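WbbM protein (PDB 6U4B) is a trimeric, bifunctional O-antigen polymerase that probably joins sugars through two glycosyltransferase domains, one of them of the metal-dependent GT8 type. Local coordinates at residues Asn426-Val431 and Lys512-Arg517. Residues are numbered along the deposited sequence; the frame is centred on the assembly and turned at random.
Sequences NLVAAV and KVFYSR
Leu427 wedges between Phe514 and Arg517. Its CD1 meets Phe514 CD1 at 3.8 Å, the two side chains crossing at about a right angle, while its CG sits 3.9 Å above the guanidinium plane of Arg517, over the centre. The arginine reaches that place by folding back: CG lies anti to the carbonyl carbon, and the chain then bends at chi2 (-73°) and chi3 (-57°), which lays the flat group over the leucine. One step along, Val428 sets both methyls against the CD2-CE2 part of the Phe514 ring, with CG1 3.6 Å from Phe514 CE2 and CG2 near Phe514 CD2. This is the tight part, all three apolar residues buried, and Met484 of helix 481-487 packs on both Val428 and Phe514.

The backbone link is a single carbonyl. Arg517 O accepts Leu427 N at 2.8 Å, though with a bent N-H...O angle of 137°, and a straighter but weak bond from Val428 N at 3.3 Å. Arg517 ends a type II turn that starts at Phe514, closed by Arg517 N to Phe514 O at 2.9 Å; the turn carries the chain from helix 505-513 into strand 518-521, which pairs in parallel with strand 428-432 in the GT8-family domain.

Toward Ser516, which is exposed, the contact slackens and becomes polar. Here Asn426 OD1 and Arg517 NE do not bond directly but share a water, which donates to the former and accepts from the latter. Asn426 ND2 turns instead to Thr519. With NE on the water and NH2 held by Asn425 O and a salt bridge to Glu487, the guanidinium charge is probably balanced by Glu487, while the leucine covers one face and the group closes one end of the apolar cluster where the two parallel strands begin.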
loop_
_atom_site.group_PDB
_atom_site.type_symbol
_atom_site.label_atom_id
_atom_site.label_comp_id
_atom_site.label_asym_id
_atom_site.label_seq_id
_atom_site.Cartn_x
_atom_site.Cartn_y
_atom_site.Cartn_z
ATOM N N ASN A 426 21.487 1.043 -37.741
ATOM C CA ASN A 426 20.865 2.311 -37.392
ATOM C C ASN A 426 21.424 2.810 -36.068
ATOM O O ASN A 426 21.833 2.030 -35.204
ATOM C CB ASN A 426 19.344 2.168 -37.301
ATOM C CG ASN A 426 18.677 2.177 -38.662
ATOM O OD1 ASN A 426 19.276 2.592 -39.653
ATOM N ND2 ASN A 426 17.427 1.732 -38.714
ATOM N N LEU A 427 21.452 4.132 -35.915
ATOM C CA LEU A 427 22.074 4.711 -34.734
ATOM C C LEU A 427 21.132 4.726 -33.540
ATOM O O LEU A 427 21.589 4.588 -32.400
ATOM C CB LEU A 427 22.570 6.122 -35.044
ATOM C CG LEU A 427 23.626 6.178 -36.148
ATOM C CD1 LEU A 427 24.102 7.606 -36.369
ATOM C CD2 LEU A 427 24.795 5.258 -35.819
ATOM N N VAL A 428 19.826 4.883 -33.772
ATOM C CA VAL A 428 18.846 4.943 -32.696
ATOM C C VAL A 428 17.545 4.286 -33.135
ATOM O O VAL A 428 17.293 4.066 -34.323
ATOM C CB VAL A 428 18.546 6.392 -32.239
ATOM C CG1 VAL A 428 19.747 7.012 -31.544
ATOM C CG2 VAL A 428 18.100 7.239 -33.427
ATOM N N ALA A 429 16.720 3.972 -32.139
ATOM C CA ALA A 429 15.318 3.639 -32.333
ATOM C C ALA A 429 14.495 4.620 -31.515
ATOM O O ALA A 429 14.823 4.886 -30.354
ATOM C CB ALA A 429 15.016 2.197 -31.920
ATOM N N ALA A 430 13.443 5.167 -32.121
ATOM C CA ALA A 430 12.660 6.209 -31.471
ATOM C C ALA A 430 11.274 6.250 -32.095
ATOM O O ALA A 430 11.008 5.610 -33.115
ATOM C CB ALA A 430 13.352 7.574 -31.574
ATOM N N VAL A 431 10.392 7.026 -31.469
ATOM C CA VAL A 431 9.010 7.166 -31.909
ATOM C C VAL A 431 8.888 8.423 -32.756
ATOM O O VAL A 431 9.403 9.485 -32.383
ATOM C CB VAL A 431 8.046 7.212 -30.712
ATOM C CG1 VAL A 431 6.608 7.318 -31.199
ATOM C CG2 VAL A 431 8.234 5.980 -29.840
ATOM N N LYS A 512 19.124 15.743 -36.696
ATOM C CA LYS A 512 20.025 16.050 -37.801
ATOM C C LYS A 512 21.115 14.996 -37.933
ATOM O O LYS A 512 21.381 14.498 -39.033
ATOM C CB LYS A 512 20.629 17.443 -37.607
ATOM C CG LYS A 512 21.831 17.745 -38.500
ATOM C CD LYS A 512 22.203 19.222 -38.447
ATOM C CE LYS A 512 23.602 19.473 -38.997
ATOM N NZ LYS A 512 23.773 18.997 -40.396
ATOM N N VAL A 513 21.752 14.630 -36.818
ATOM C CA VAL A 513 22.882 13.710 -36.890
ATOM C C VAL A 513 22.415 12.284 -37.164
ATOM O O VAL A 513 23.099 11.527 -37.862
ATOM C CB VAL A 513 23.723 13.804 -35.602
ATOM C CG1 VAL A 513 24.809 12.740 -35.583
ATOM C CG2 VAL A 513 24.345 15.186 -35.483
ATOM N N PHE A 514 21.249 11.896 -36.654
ATOM C CA PHE A 514 20.767 10.529 -36.818
ATOM C C PHE A 514 19.857 10.356 -38.030
ATOM O O PHE A 514 19.281 9.277 -38.200
ATOM C CB PHE A 514 20.025 10.062 -35.556
ATOM C CG PHE A 514 20.824 10.199 -34.281
ATOM C CD1 PHE A 514 22.210 10.233 -34.305
ATOM C CD2 PHE A 514 20.180 10.287 -33.054
ATOM C CE1 PHE A 514 22.938 10.361 -33.136
ATOM C CE2 PHE A 514 20.904 10.412 -31.881
ATOM C CZ PHE A 514 22.284 10.449 -31.922
ATOM N N TYR A 515 19.720 11.379 -38.876
ATOM C CA TYR A 515 18.779 11.308 -39.989
ATOM C C TYR A 515 19.090 10.124 -40.898
ATOM O O TYR A 515 20.250 9.872 -41.239
ATOM C CB TYR A 515 18.801 12.602 -40.803
ATOM C CG TYR A 515 17.782 12.593 -41.923
ATOM C CD1 TYR A 515 16.422 12.574 -41.640
ATOM C CD2 TYR A 515 18.176 12.585 -43.255
ATOM C CE1 TYR A 515 15.481 12.555 -42.651
ATOM C CE2 TYR A 515 17.239 12.567 -44.276
ATOM C CZ TYR A 515 15.894 12.553 -43.964
ATOM O OH TYR A 515 14.949 12.536 -44.958
ATOM N N SER A 516 18.039 9.404 -41.292
ATOM C CA SER A 516 18.091 8.189 -42.102
ATOM C C SER A 516 18.817 7.044 -41.403
ATOM O O SER A 516 19.141 6.038 -42.046
ATOM C CB SER A 516 18.720 8.445 -43.481
ATOM O OG SER A 516 20.110 8.684 -43.374
ATOM N N ARG A 517 19.077 7.165 -40.105
ATOM C CA ARG A 517 19.672 6.107 -39.298
ATOM C C ARG A 517 18.791 5.809 -38.092
ATOM O O ARG A 517 19.279 5.546 -36.990
ATOM C CB ARG A 517 21.084 6.481 -38.847
ATOM C CG ARG A 517 21.989 7.036 -39.947
ATOM C CD ARG A 517 22.452 5.959 -40.922
ATOM N NE ARG A 517 23.142 4.858 -40.252
ATOM C CZ ARG A 517 24.400 4.907 -39.821
ATOM N NH1 ARG A 517 25.120 6.010 -39.980
ATOM N NH2 ARG A 517 24.939 3.851 -39.227
HETATM O O HOH W 1 21.813 2.743 -40.808
#